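Long-range contacts in peroxisomal catalase A (Saccharomyces cerevisiae, PDB 1A4E), which catalyses the heme-dependent breakdown of hydrogen peroxide to water and oxygen, and so probably protects the cell from peroxide made by peroxisomal oxidases: residues Phe63-Val68 and Gly85-Cys90; Gly210-Val215 and His407-Asn412; Leu228-Ala233 and Ala450-Ile455; Lys365-Ala370 and Gly380-Glu385. All coordinates share one frame; numbering follows the deposited sequence.

Contact 1. Residues Phe63-Val68 and Gly85-Cys90; sequences FGYFEV and GKRTKC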
loop_
_atom_site.group_PDB
_atom_site.type_symbol
_atom_site.label_atom_id
_atom_site.label_comp_id
_atom_site.label_asym_id
_atom_site.label_seq_id
_atom_site.Cartn_x
_atom_site.Cartn_y
_atom_site.Cartn_z
ATOM N N PHE B 63 -7.444 6.350 27.877
ATOM C CA PHE B 63 -7.502 7.806 27.877
ATOM C C PHE B 63 -7.537 8.312 29.310
ATOM O O PHE B 63 -7.907 7.587 30.233
ATOM C CB PHE B 63 -8.759 8.327 27.167
ATOM C CG PHE B 63 -8.807 8.001 25.681
ATOM C CD1 PHE B 63 -8.169 8.846 24.763
ATOM C CD2 PHE B 63 -9.489 6.860 25.237
ATOM C CE1 PHE B 63 -8.209 8.545 23.398
ATOM C CE2 PHE B 63 -9.523 6.568 23.871
ATOM C CZ PHE B 63 -8.888 7.410 22.955
ATOM N N GLY B 64 -7.143 9.573 29.484
ATOM C CA GLY B 64 -7.155 10.224 30.777
ATOM C C GLY B 64 -6.810 11.685 30.639
ATOM O O GLY B 64 -7.176 12.328 29.658
ATOM N N TYR B 65 -6.107 12.229 31.631
ATOM C CA TYR B 65 -5.686 13.622 31.589
ATOM C C TYR B 65 -4.407 13.853 32.380
ATOM O O TYR B 65 -4.023 13.066 33.242
ATOM C CB TYR B 65 -6.783 14.550 32.150
ATOM C CG TYR B 65 -7.171 14.310 33.607
ATOM C CD1 TYR B 65 -8.178 13.394 33.927
ATOM C CD2 TYR B 65 -6.503 15.000 34.630
ATOM C CE1 TYR B 65 -8.516 13.162 35.261
ATOM C CE2 TYR B 65 -6.837 14.771 35.965
ATOM C CZ TYR B 65 -7.840 13.853 36.268
ATOM O OH TYR B 65 -8.164 13.626 37.586
ATOM N N PHE B 66 -3.748 14.954 32.031
ATOM C CA PHE B 66 -2.607 15.462 32.753
ATOM C C PHE B 66 -3.131 16.701 33.471
ATOM O O PHE B 66 -3.851 17.508 32.885
ATOM C CB PHE B 66 -1.484 15.857 31.797
ATOM C CG PHE B 66 -0.330 16.591 32.480
ATOM C CD1 PHE B 66 0.644 15.878 33.191
ATOM C CD2 PHE B 66 -0.255 17.987 32.415
ATOM C CE1 PHE B 66 1.684 16.560 33.829
ATOM C CE2 PHE B 66 0.788 18.660 33.056
ATOM C CZ PHE B 66 1.756 17.951 33.765
ATOM N N GLU B 67 -2.778 16.868 34.748
ATOM C CA GLU B 67 -3.158 18.047 35.512
ATOM C C GLU B 67 -1.894 18.702 36.053
ATOM O O GLU B 67 -1.053 18.018 36.624
ATOM C CB GLU B 67 -4.054 17.657 36.675
ATOM C CG GLU B 67 -4.684 18.878 37.343
ATOM C CD GLU B 67 -5.566 18.563 38.541
ATOM O OE1 GLU B 67 -6.534 17.819 38.396
ATOM O OE2 GLU B 67 -5.284 19.067 39.624
ATOM N N VAL B 68 -1.719 20.015 35.877
ATOM C CA VAL B 68 -0.578 20.735 36.437
ATOM C C VAL B 68 -0.835 20.921 37.929
ATOM O O VAL B 68 -1.922 21.344 38.326
ATOM C CB VAL B 68 -0.419 22.123 35.780
ATOM C CG1 VAL B 68 0.785 22.846 36.364
ATOM C CG2 VAL B 68 -0.240 21.963 34.284
ATOM N N GLY B 85 -3.585 23.537 37.913
ATOM C CA GLY B 85 -4.906 22.952 37.841
ATOM C C GLY B 85 -5.367 22.728 36.406
ATOM O O GLY B 85 -6.401 22.094 36.189
ATOM N N LYS B 86 -4.611 23.239 35.422
ATOM C CA LYS B 86 -4.948 23.096 34.019
ATOM C C LYS B 86 -4.820 21.649 33.575
ATOM O O LYS B 86 -3.801 20.990 33.779
ATOM C CB LYS B 86 -4.025 23.971 33.209
ATOM C CG LYS B 86 -4.258 23.978 31.711
ATOM C CD LYS B 86 -3.446 25.114 31.137
ATOM C CE LYS B 86 -3.746 25.229 29.664
ATOM N NZ LYS B 86 -3.315 26.531 29.196
ATOM N N ARG B 87 -5.924 21.151 33.018
ATOM C CA ARG B 87 -5.972 19.796 32.500
ATOM C C ARG B 87 -5.864 19.755 30.989
ATOM O O ARG B 87 -6.351 20.622 30.267
ATOM C CB ARG B 87 -7.256 19.116 32.895
ATOM C CG ARG B 87 -7.334 18.877 34.385
ATOM C CD ARG B 87 -8.632 18.173 34.685
ATOM N NE ARG B 87 -8.724 17.932 36.109
ATOM C CZ ARG B 87 -9.536 17.008 36.620
ATOM N NH1 ARG B 87 -10.316 16.252 35.848
ATOM N NH2 ARG B 87 -9.528 16.815 37.937
ATOM N N THR B 88 -5.174 18.720 30.530
ATOM C CA THR B 88 -4.965 18.466 29.116
ATOM C C THR B 88 -5.313 17.006 28.917
ATOM O O THR B 88 -4.787 16.150 29.627
ATOM C CB THR B 88 -3.499 18.731 28.751
ATOM O OG1 THR B 88 -3.330 20.133 28.920
ATOM C CG2 THR B 88 -3.119 18.309 27.343
ATOM N N LYS B 89 -6.205 16.692 27.972
ATOM C CA LYS B 89 -6.587 15.311 27.725
ATOM C C LYS B 89 -5.410 14.542 27.121
ATOM O O LYS B 89 -4.571 15.103 26.411
ATOM C CB LYS B 89 -7.790 15.291 26.786
ATOM C CG LYS B 89 -8.338 13.881 26.573
ATOM C CD LYS B 89 -9.405 13.821 25.495
ATOM C CE LYS B 89 -9.576 12.376 25.053
ATOM N NZ LYS B 89 -10.603 12.261 24.034
ATOM N N CYS B 90 -5.301 13.258 27.463
ATOM C CA CYS B 90 -4.242 12.446 26.913
ATOM C C CYS B 90 -4.666 11.019 26.594
ATOM O O CYS B 90 -5.743 10.564 26.984
ATOM C CB CYS B 90 -3.072 12.438 27.894
ATOM S SG CYS B 90 -3.346 11.505 29.418
#
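Y65 and R87 illustrate how two side chains on one face of an antiparallel sheet can pair along the diagonal. The guanidinium of R87 lies flat over the Y65 ring, with the two planes 9° apart and the centres 3.9 Å apart. This cation-pi stack is shifted toward the rim, bringing NH1 of R87 to 3.5 Å from CZ of Y65, while CD of R87 adds a CH-pi contact over the same face. Two torsions make it possible: Y65 holds CG between its backbone N and carbonyl carbon (chi1 61°), which tilts the ring, as it rises from the sheet, toward E67 and the R87 side chain, and R87 stays extended from CG to NE as it slants across to meet the ring. E67, directly across from R87 in a non-hydrogen-bonded pair, completes the group. Its OE1 forms a salt bridge 3.2 Å from NE of R87, and it takes weak, bent bonds from both NE and NH2, a pairing likely to steady the guanidinium over the ring.

The side chains of F66, T88 and C90 lie on the other face. There SG of C90 approaches to 3.6 Å from N of Y65. F66 and T88 exchange two backbone bonds, the one from F66 N to T88 O measuring 2.9 Å. Past the end of the ladder, G85 N still reaches V68 O at 2.8 Å.

Strand 59-68 is flanked by strand 294-303 as well as strand 87-95, whose far side pairs with strand 112-119. F66 and T88 pack on M80, and C90 on F117 of strand 112-119, within the antiparallel beta-barrel of the catalase fold.

Contact 2. Residues Gly210-Val215 and His407-Asn412; sequences GDWHYV and HQEVWN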
loop_
_atom_site.group_PDB
_atom_site.type_symbol
_atom_site.label_atom_id
_atom_site.label_comp_id
_atom_site.label_asym_id
_atom_site.label_seq_id
_atom_site.Cartn_x
_atom_site.Cartn_y
_atom_site.Cartn_z
ATOM N N GLY B 210 13.659 32.873 27.104
ATOM C CA GLY B 210 14.770 32.345 26.331
ATOM C C GLY B 210 15.769 31.561 27.166
ATOM O O GLY B 210 16.752 31.051 26.629
ATOM N N ASP B 211 15.555 31.466 28.485
ATOM C CA ASP B 211 16.417 30.675 29.364
ATOM C C ASP B 211 16.070 29.210 29.142
ATOM O O ASP B 211 14.891 28.866 29.066
ATOM C CB ASP B 211 16.183 31.019 30.855
ATOM C CG ASP B 211 16.279 32.501 31.231
ATOM O OD1 ASP B 211 17.193 33.167 30.741
ATOM O OD2 ASP B 211 15.449 32.997 32.017
ATOM N N TRP B 212 17.059 28.327 29.028
ATOM C CA TRP B 212 16.782 26.923 28.780
ATOM C C TRP B 212 17.517 25.975 29.707
ATOM O O TRP B 212 18.554 26.307 30.282
ATOM C CB TRP B 212 17.131 26.573 27.325
ATOM C CG TRP B 212 18.601 26.716 26.943
ATOM C CD1 TRP B 212 19.129 27.926 26.581
ATOM C CD2 TRP B 212 19.528 25.703 26.904
ATOM N NE1 TRP B 212 20.384 27.684 26.306
ATOM C CE2 TRP B 212 20.670 26.384 26.477
ATOM C CE3 TRP B 212 19.570 24.330 27.147
ATOM C CZ2 TRP B 212 21.873 25.711 26.295
ATOM C CZ3 TRP B 212 20.776 23.655 26.964
ATOM C CH2 TRP B 212 21.918 24.338 26.540
ATOM N N HIS B 213 16.978 24.761 29.829
ATOM C CA HIS B 213 17.581 23.730 30.648
ATOM C C HIS B 213 17.559 22.365 29.978
ATOM O O HIS B 213 16.717 22.071 29.133
ATOM C CB HIS B 213 16.848 23.593 31.981
ATOM C CG HIS B 213 17.056 24.713 32.994
ATOM N ND1 HIS B 213 16.478 25.903 33.023
ATOM C CD2 HIS B 213 17.865 24.632 34.100
ATOM C CE1 HIS B 213 16.889 26.543 34.089
ATOM N NE2 HIS B 213 17.723 25.768 34.730
ATOM N N TYR B 214 18.548 21.538 30.328
ATOM C CA TYR B 214 18.551 20.134 29.969
ATOM C C TYR B 214 17.620 19.498 30.985
ATOM O O TYR B 214 17.736 19.735 32.187
ATOM C CB TYR B 214 19.927 19.513 30.115
ATOM C CG TYR B 214 20.943 19.967 29.074
ATOM C CD1 TYR B 214 20.715 19.787 27.701
ATOM C CD2 TYR B 214 22.131 20.554 29.504
ATOM C CE1 TYR B 214 21.668 20.188 26.764
ATOM C CE2 TYR B 214 23.088 20.960 28.570
ATOM C CZ TYR B 214 22.852 20.773 27.207
ATOM O OH TYR B 214 23.810 21.156 26.288
ATOM N N VAL B 215 16.673 18.692 30.508
ATOM C CA VAL B 215 15.624 18.115 31.344
ATOM C C VAL B 215 15.533 16.606 31.185
ATOM O O VAL B 215 15.730 16.080 30.090
ATOM C CB VAL B 215 14.253 18.778 30.971
ATOM C CG1 VAL B 215 13.121 18.159 31.768
ATOM C CG2 VAL B 215 14.267 20.263 31.321
ATOM N N HIS B 407 19.195 29.842 20.323
ATOM C CA HIS B 407 19.557 30.365 21.632
ATOM C C HIS B 407 20.317 29.399 22.529
ATOM O O HIS B 407 20.752 29.750 23.624
ATOM C CB HIS B 407 18.277 30.818 22.328
ATOM C CG HIS B 407 17.261 29.716 22.640
ATOM N ND1 HIS B 407 16.643 29.534 23.803
ATOM C CD2 HIS B 407 16.801 28.747 21.774
ATOM C CE1 HIS B 407 15.838 28.512 23.681
ATOM N NE2 HIS B 407 15.941 28.049 22.460
ATOM N N GLN B 408 20.471 28.163 22.058
ATOM C CA GLN B 408 21.106 27.119 22.828
ATOM C C GLN B 408 22.562 26.899 22.431
ATOM O O GLN B 408 23.277 27.887 22.265
ATOM C CB GLN B 408 20.216 25.877 22.666
ATOM C CG GLN B 408 18.853 26.202 23.277
ATOM C CD GLN B 408 17.762 25.161 23.145
ATOM O OE1 GLN B 408 17.698 24.427 22.165
ATOM N NE2 GLN B 408 16.858 25.089 24.121
ATOM N N GLU B 409 23.060 25.671 22.267
ATOM C CA GLU B 409 24.469 25.410 21.983
ATOM C C GLU B 409 24.987 25.886 20.634
ATOM O O GLU B 409 24.242 26.027 19.663
ATOM C CB GLU B 409 24.782 23.928 22.044
ATOM C CG GLU B 409 24.285 23.172 23.269
ATOM C CD GLU B 409 22.931 22.465 23.117
ATOM O OE1 GLU B 409 22.035 22.927 22.407
ATOM O OE2 GLU B 409 22.773 21.422 23.733
ATOM N N VAL B 410 26.291 26.176 20.614
ATOM C CA VAL B 410 27.000 26.508 19.392
ATOM C C VAL B 410 27.854 25.273 19.142
ATOM O O VAL B 410 28.546 24.755 20.024
ATOM C CB VAL B 410 27.885 27.774 19.574
ATOM C CG1 VAL B 410 28.704 28.087 18.320
ATOM C CG2 VAL B 410 26.959 28.954 19.838
ATOM N N TRP B 411 27.741 24.763 17.920
ATOM C CA TRP B 411 28.459 23.565 17.529
ATOM C C TRP B 411 29.633 23.942 16.642
ATOM O O TRP B 411 29.594 24.939 15.913
ATOM C CB TRP B 411 27.499 22.619 16.784
ATOM C CG TRP B 411 26.242 22.295 17.584
ATOM C CD1 TRP B 411 25.038 22.866 17.258
ATOM C CD2 TRP B 411 26.165 21.483 18.688
ATOM N NE1 TRP B 411 24.193 22.421 18.155
ATOM C CE2 TRP B 411 24.808 21.599 19.025
ATOM C CE3 TRP B 411 27.017 20.679 19.445
ATOM C CZ2 TRP B 411 24.288 20.913 20.122
ATOM C CZ3 TRP B 411 26.493 19.994 20.543
ATOM C CH2 TRP B 411 25.141 20.109 20.880
ATOM N N ASN B 412 30.702 23.149 16.738
ATOM C CA ASN B 412 31.885 23.354 15.925
ATOM C C ASN B 412 32.376 21.996 15.475
ATOM O O ASN B 412 32.237 21.004 16.189
ATOM C CB ASN B 412 32.990 24.047 16.719
ATOM C CG ASN B 412 34.182 24.389 15.839
ATOM O OD1 ASN B 412 35.172 23.654 15.774
ATOM N ND2 ASN B 412 34.120 25.494 15.095
#
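W212 and Q408 make the main apolar contact: CG of Q408 stands squarely over the five-membered ring, a CH-pi contact 3.5 Å from its centroid. Q408 runs extended beyond CG, which carries NE2 to 3.5 Å from CB of W212. At the far end of the indole, CH2 lies 4.0 Å from CD of E409, and the H407 ring stands obliquely to the five-membered ring, planes 70° apart. A smaller leucine in place of W212 would probably leave the Q408 chain without the flat surface it lies on and open a gap between H407 and E409.

Two hydrogen bonds flank this packing. ND1 of H407 donates to O of G210 at 3.2 Å, nearly straight and in the plane of the imidazole. OH of Y214 donates to OE2 of E409 at 2.8 Å, meeting that oxygen on its anti side, somewhat out of the carboxylate plane.

Charge enters through K204, which forms a salt bridge with OE1 of E409 and a hydrogen bond with OE1 of Q408. Strand 411-418 then pairs antiparallel with a strand of a neighbouring subunit, consistent with the long wrapping segment that in catalases leads, amid other subunits, from the beta-barrel to the C-terminal helical domain.

Contact 3. Residues Leu228-Ala233 and Ala450-Ile455; sequences LTIEEA and AYNIGI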
loop_
_atom_site.group_PDB
_atom_site.type_symbol
_atom_site.label_atom_id
_atom_site.label_comp_id
_atom_site.label_asym_id
_atom_site.label_seq_id
_atom_site.Cartn_x
_atom_site.Cartn_y
_atom_site.Cartn_z
ATOM N N LEU B 228 6.797 -9.159 39.325
ATOM C CA LEU B 228 6.649 -10.594 39.326
ATOM C C LEU B 228 8.039 -11.218 39.270
ATOM O O LEU B 228 9.030 -10.588 38.872
ATOM C CB LEU B 228 5.860 -11.066 38.104
ATOM C CG LEU B 228 4.437 -10.576 37.876
ATOM C CD1 LEU B 228 3.940 -11.123 36.554
ATOM C CD2 LEU B 228 3.534 -11.005 39.022
ATOM N N THR B 229 8.108 -12.473 39.731
ATOM C CA THR B 229 9.322 -13.261 39.553
ATOM C C THR B 229 9.176 -13.919 38.188
ATOM O O THR B 229 8.057 -14.032 37.675
ATOM C CB THR B 229 9.474 -14.339 40.660
ATOM O OG1 THR B 229 8.339 -15.193 40.635
ATOM C CG2 THR B 229 9.628 -13.699 42.029
ATOM N N ILE B 230 10.262 -14.377 37.562
ATOM C CA ILE B 230 10.160 -14.944 36.227
ATOM C C ILE B 230 9.328 -16.223 36.184
ATOM O O ILE B 230 8.749 -16.529 35.146
ATOM C CB ILE B 230 11.617 -15.141 35.678
ATOM C CG1 ILE B 230 11.561 -15.577 34.213
ATOM C CG2 ILE B 230 12.383 -16.154 36.515
ATOM C CD1 ILE B 230 10.836 -14.605 33.247
ATOM N N GLU B 231 9.192 -16.934 37.313
ATOM C CA GLU B 231 8.369 -18.138 37.389
ATOM C C GLU B 231 6.888 -17.783 37.342
ATOM O O GLU B 231 6.111 -18.447 36.650
ATOM C CB GLU B 231 8.597 -18.924 38.682
ATOM C CG GLU B 231 10.012 -19.447 38.916
ATOM C CD GLU B 231 10.974 -18.535 39.681
ATOM O OE1 GLU B 231 10.638 -17.394 40.017
ATOM O OE2 GLU B 231 12.085 -18.993 39.951
ATOM N N GLU B 232 6.499 -16.726 38.073
ATOM C CA GLU B 232 5.122 -16.248 38.072
ATOM C C GLU B 232 4.749 -15.704 36.704
ATOM O O GLU B 232 3.655 -15.972 36.215
ATOM C CB GLU B 232 4.908 -15.123 39.058
ATOM C CG GLU B 232 5.046 -15.441 40.527
ATOM C CD GLU B 232 4.946 -14.172 41.359
ATOM O OE1 GLU B 232 3.833 -13.682 41.550
ATOM O OE2 GLU B 232 5.978 -13.669 41.805
ATOM N N ALA B 233 5.687 -14.965 36.087
ATOM C CA ALA B 233 5.499 -14.366 34.775
ATOM C C ALA B 233 5.318 -15.395 33.668
ATOM O O ALA B 233 4.451 -15.235 32.812
ATOM C CB ALA B 233 6.700 -13.492 34.436
ATOM N N ALA B 450 20.867 -12.688 39.329
ATOM C CA ALA B 450 21.760 -13.745 38.888
ATOM C C ALA B 450 21.035 -14.950 38.324
ATOM O O ALA B 450 21.498 -15.548 37.356
ATOM C CB ALA B 450 22.610 -14.206 40.047
ATOM N N TYR B 451 19.886 -15.282 38.924
ATOM C CA TYR B 451 19.056 -16.383 38.471
ATOM C C TYR B 451 18.389 -16.059 37.133
ATOM O O TYR B 451 18.394 -16.900 36.232
ATOM C CB TYR B 451 18.004 -16.682 39.541
ATOM C CG TYR B 451 17.007 -17.764 39.141
ATOM C CD1 TYR B 451 17.361 -19.120 39.173
ATOM C CD2 TYR B 451 15.732 -17.382 38.715
ATOM C CE1 TYR B 451 16.434 -20.087 38.780
ATOM C CE2 TYR B 451 14.808 -18.345 38.318
ATOM C CZ TYR B 451 15.164 -19.688 38.358
ATOM O OH TYR B 451 14.236 -20.627 37.966
ATOM N N ASN B 452 17.832 -14.841 37.005
ATOM C CA ASN B 452 17.157 -14.380 35.794
ATOM C C ASN B 452 18.102 -14.343 34.606
ATOM O O ASN B 452 17.710 -14.700 33.497
ATOM C CB ASN B 452 16.570 -12.979 36.004
ATOM C CG ASN B 452 15.440 -12.927 37.029
ATOM O OD1 ASN B 452 14.845 -13.941 37.389
ATOM N ND2 ASN B 452 15.109 -11.755 37.567
ATOM N N ILE B 453 19.364 -13.957 34.829
ATOM C CA ILE B 453 20.343 -13.968 33.756
ATOM C C ILE B 453 20.757 -15.410 33.493
ATOM O O ILE B 453 20.818 -15.833 32.345
ATOM C CB ILE B 453 21.581 -13.128 34.136
ATOM C CG1 ILE B 453 21.181 -11.711 34.486
ATOM C CG2 ILE B 453 22.530 -13.060 32.944
ATOM C CD1 ILE B 453 22.287 -10.850 35.119
ATOM N N GLY B 454 20.977 -16.188 34.559
ATOM C CA GLY B 454 21.462 -17.556 34.466
ATOM C C GLY B 454 20.574 -18.492 33.668
ATOM O O GLY B 454 21.089 -19.225 32.825
ATOM N N ILE B 455 19.251 -18.461 33.892
ATOM C CA ILE B 455 18.331 -19.327 33.160
ATOM C C ILE B 455 18.166 -18.937 31.689
ATOM O O ILE B 455 17.731 -19.753 30.877
ATOM C CB ILE B 455 16.927 -19.349 33.818
ATOM C CG1 ILE B 455 16.242 -17.990 33.821
ATOM C CG2 ILE B 455 17.125 -19.913 35.214
ATOM C CD1 ILE B 455 14.790 -18.042 34.329
HETATM O O HOH W 1 12.758 -13.664 39.216
#
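I230 meets helix 445-457 through one methyl, CG2, which touches three side chains at once. It comes to the edge of the Y451 ring, 3.7 Å from CE2, and lies 3.8 Å from CD1 of I455, the two isoleucine side chains lying alongside, pointing opposite ways. The third neighbour is polar: OD1 of N452 stands 3.4 Å from CG2 of I230. With CG1 anti to the backbone N (chi1 -173°), CG2 falls between N and the carbonyl carbon and faces the other helix. Beside it E231, kinked at its second torsion, brings OE2 to 3.2 Å from CE2 of Y451, its carboxylate only 17° from the ring plane.

A water forms the next layer, hydrogen-bonded to N of I230 at 3.1 Å and to OD1 of N452 at 2.8 Å, so that it links the first turn of helix 230-239 to the neighbouring helix.

Farther out lie the groups that position these. ND2 of N452 is held by F183 O and D185 OD1, CG2 of I455 covers one face of the Y451 ring, and V486 of helix 477-487 packs on both Y451 and I455. T229 is the N-cap of helix 230-239, and its N and OG1 both bond to OE2 of E232, the first of these being one half of a capping box. Here the C-terminal helical domain of catalases meets a helix of the main catalase region in a small surface contact.

Contact 4. Residues Lys365-Ala370 and Gly380-Glu385; sequences KFFNPA and GNFGSE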
loop_
_atom_site.group_PDB
_atom_site.type_symbol
_atom_site.label_atom_id
_atom_site.label_comp_id
_atom_site.label_asym_id
_atom_site.label_seq_id
_atom_site.Cartn_x
_atom_site.Cartn_y
_atom_site.Cartn_z
ATOM N N LYS B 365 -6.200 22.588 15.549
ATOM C CA LYS B 365 -6.399 22.017 14.224
ATOM C C LYS B 365 -5.297 22.182 13.194
ATOM O O LYS B 365 -4.637 23.214 13.081
ATOM C CB LYS B 365 -7.669 22.566 13.626
ATOM C CG LYS B 365 -8.915 21.784 13.990
ATOM C CD LYS B 365 -10.053 22.594 13.389
ATOM C CE LYS B 365 -11.305 21.771 13.117
ATOM N NZ LYS B 365 -12.358 22.638 12.615
ATOM N N PHE B 366 -5.086 21.077 12.478
ATOM C CA PHE B 366 -4.142 21.043 11.378
ATOM C C PHE B 366 -4.609 21.957 10.248
ATOM O O PHE B 366 -5.722 21.837 9.742
ATOM C CB PHE B 366 -4.013 19.584 10.919
ATOM C CG PHE B 366 -3.539 19.350 9.489
ATOM C CD1 PHE B 366 -2.333 19.888 9.022
ATOM C CD2 PHE B 366 -4.351 18.597 8.631
ATOM C CE1 PHE B 366 -1.943 19.670 7.701
ATOM C CE2 PHE B 366 -3.953 18.383 7.312
ATOM C CZ PHE B 366 -2.751 18.921 6.848
ATOM N N PHE B 367 -3.754 22.901 9.876
ATOM C CA PHE B 367 -4.015 23.753 8.742
ATOM C C PHE B 367 -2.688 24.099 8.110
ATOM O O PHE B 367 -1.844 24.761 8.699
ATOM C CB PHE B 367 -4.730 25.052 9.141
ATOM C CG PHE B 367 -4.863 26.023 7.967
ATOM C CD1 PHE B 367 -5.431 25.601 6.749
ATOM C CD2 PHE B 367 -4.367 27.327 8.087
ATOM C CE1 PHE B 367 -5.489 26.475 5.660
ATOM C CE2 PHE B 367 -4.430 28.201 6.992
ATOM C CZ PHE B 367 -4.990 27.774 5.782
ATOM N N ASN B 368 -2.510 23.636 6.887
ATOM C CA ASN B 368 -1.321 23.968 6.145
ATOM C C ASN B 368 -1.694 23.891 4.671
ATOM O O ASN B 368 -2.080 22.826 4.185
ATOM C CB ASN B 368 -0.203 22.983 6.470
ATOM C CG ASN B 368 1.134 23.471 5.940
ATOM O OD1 ASN B 368 1.272 23.838 4.773
ATOM N ND2 ASN B 368 2.147 23.497 6.799
ATOM N N PRO B 369 -1.575 24.994 3.919
ATOM C CA PRO B 369 -1.943 25.093 2.505
ATOM C C PRO B 369 -1.242 24.108 1.585
ATOM O O PRO B 369 -1.823 23.661 0.602
ATOM C CB PRO B 369 -1.634 26.522 2.124
ATOM C CG PRO B 369 -1.762 27.224 3.445
ATOM C CD PRO B 369 -1.069 26.277 4.395
ATOM N N ALA B 370 0.001 23.756 1.918
ATOM C CA ALA B 370 0.807 22.897 1.078
ATOM C C ALA B 370 0.848 21.426 1.467
ATOM O O ALA B 370 1.484 20.636 0.766
ATOM C CB ALA B 370 2.219 23.449 1.058
ATOM N N GLY B 380 -11.800 16.761 3.959
ATOM C CA GLY B 380 -12.199 17.805 3.024
ATOM C C GLY B 380 -11.039 18.399 2.234
ATOM O O GLY B 380 -11.279 19.155 1.290
ATOM N N ASN B 381 -9.781 18.088 2.605
ATOM C CA ASN B 381 -8.568 18.576 1.946
ATOM C C ASN B 381 -8.508 20.101 1.777
ATOM O O ASN B 381 -7.999 20.648 0.800
ATOM C CB ASN B 381 -8.452 17.856 0.592
ATOM C CG ASN B 381 -7.070 17.921 -0.030
ATOM O OD1 ASN B 381 -6.068 18.166 0.636
ATOM N ND2 ASN B 381 -6.967 17.702 -1.334
ATOM N N PHE B 382 -9.044 20.792 2.793
ATOM C CA PHE B 382 -9.163 22.250 2.887
ATOM C C PHE B 382 -9.952 22.917 1.769
ATOM O O PHE B 382 -9.853 24.125 1.562
ATOM C CB PHE B 382 -7.764 22.906 2.968
ATOM C CG PHE B 382 -6.956 22.435 4.165
ATOM C CD1 PHE B 382 -7.535 22.407 5.441
ATOM C CD2 PHE B 382 -5.647 21.994 3.972
ATOM C CE1 PHE B 382 -6.800 21.929 6.524
ATOM C CE2 PHE B 382 -4.919 21.521 5.063
ATOM C CZ PHE B 382 -5.494 21.488 6.331
ATOM N N GLY B 383 -10.772 22.140 1.047
ATOM C CA GLY B 383 -11.616 22.650 -0.020
ATOM C C GLY B 383 -10.826 23.336 -1.125
ATOM O O GLY B 383 -9.777 22.869 -1.580
ATOM N N SER B 384 -11.343 24.503 -1.503
ATOM C CA SER B 384 -10.728 25.286 -2.560
ATOM C C SER B 384 -9.561 26.168 -2.142
ATOM O O SER B 384 -9.069 26.940 -2.970
ATOM C CB SER B 384 -11.813 26.130 -3.223
ATOM O OG SER B 384 -12.483 26.946 -2.272
ATOM N N GLU B 385 -9.099 26.061 -0.881
ATOM C CA GLU B 385 -7.927 26.784 -0.381
ATOM C C GLU B 385 -6.734 26.625 -1.305
ATOM O O GLU B 385 -6.461 25.500 -1.734
ATOM C CB GLU B 385 -7.444 26.281 0.968
ATOM C CG GLU B 385 -8.141 26.845 2.180
ATOM C CD GLU B 385 -7.886 28.317 2.445
ATOM O OE1 GLU B 385 -6.736 28.754 2.398
ATOM O OE2 GLU B 385 -8.857 29.021 2.715
#
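An aromatic cluster of F366, F367 and F382 joins two irregular pieces of chain, and it demonstrates how loops without helix or strand can still be firmly packed. F382 is the hub. F367 points its edge at a face of the F382 ring, an edge-to-face (T-shaped) pair with planes 88° apart and centroids 5.4 Å apart; the leading atom is CD1 of F367. F366 meets the hub differently: CZ of F382 comes over one face of the F366 ring, 3.6 Å from CE2, with the planes oblique.

Backbone oxygens line the hub as well, O of F366 at the edge of the ring, 3.4 Å from CE1 of F382, and O of N368 3.2 Å from CE2 of F382. Were F382 cut back to an alanine, a gap is likely to open beside F366 and F367, and both would lose their shared aromatic partner.

Both pieces are part of the long wrapping loop of catalases, between helix 332-348 and strand 411-418. Here two tight turns follow each other, type I' from G380 to G383 and type II' from F382 to E385, and F382 belongs to both. Its positive phi and a CG anti to the carbonyl carbon (chi1 -59°) direct the ring at the other piece. On that side N368 forms an Asx turn, OD1 accepting in plane, on a lone pair, from N of A370 at 3.1 Å.

E385 touches the ring edge of F367, OE1 lying 3.9 Å from CZ. Its OE2 forms salt bridges with K393 and with R6 of a neighbouring subunit, while ND2 of N368 bonds to O of T9 of that same subunit.

In the fold
From the N terminus, contact 1 comes first and closes a short loop of 16 residues between two adjacent barrel strands before any other contact opens. Contact 2 opens next, at the start of strand 212-221 in the same sheet, and contact 3 opens on helix 230-239 soon after. Contact 4 then opens and closes across nine residues, nested inside the loops of both. Contact 2 closes at 407-412 and contact 3 only at 450-455, so these two cross. Together they tie the barrel to the wrapping segment and the main catalase region to the C-terminal helices. Contacts 3 and 4, with centres 54 Å apart, lie on opposite sides of the chain's centre.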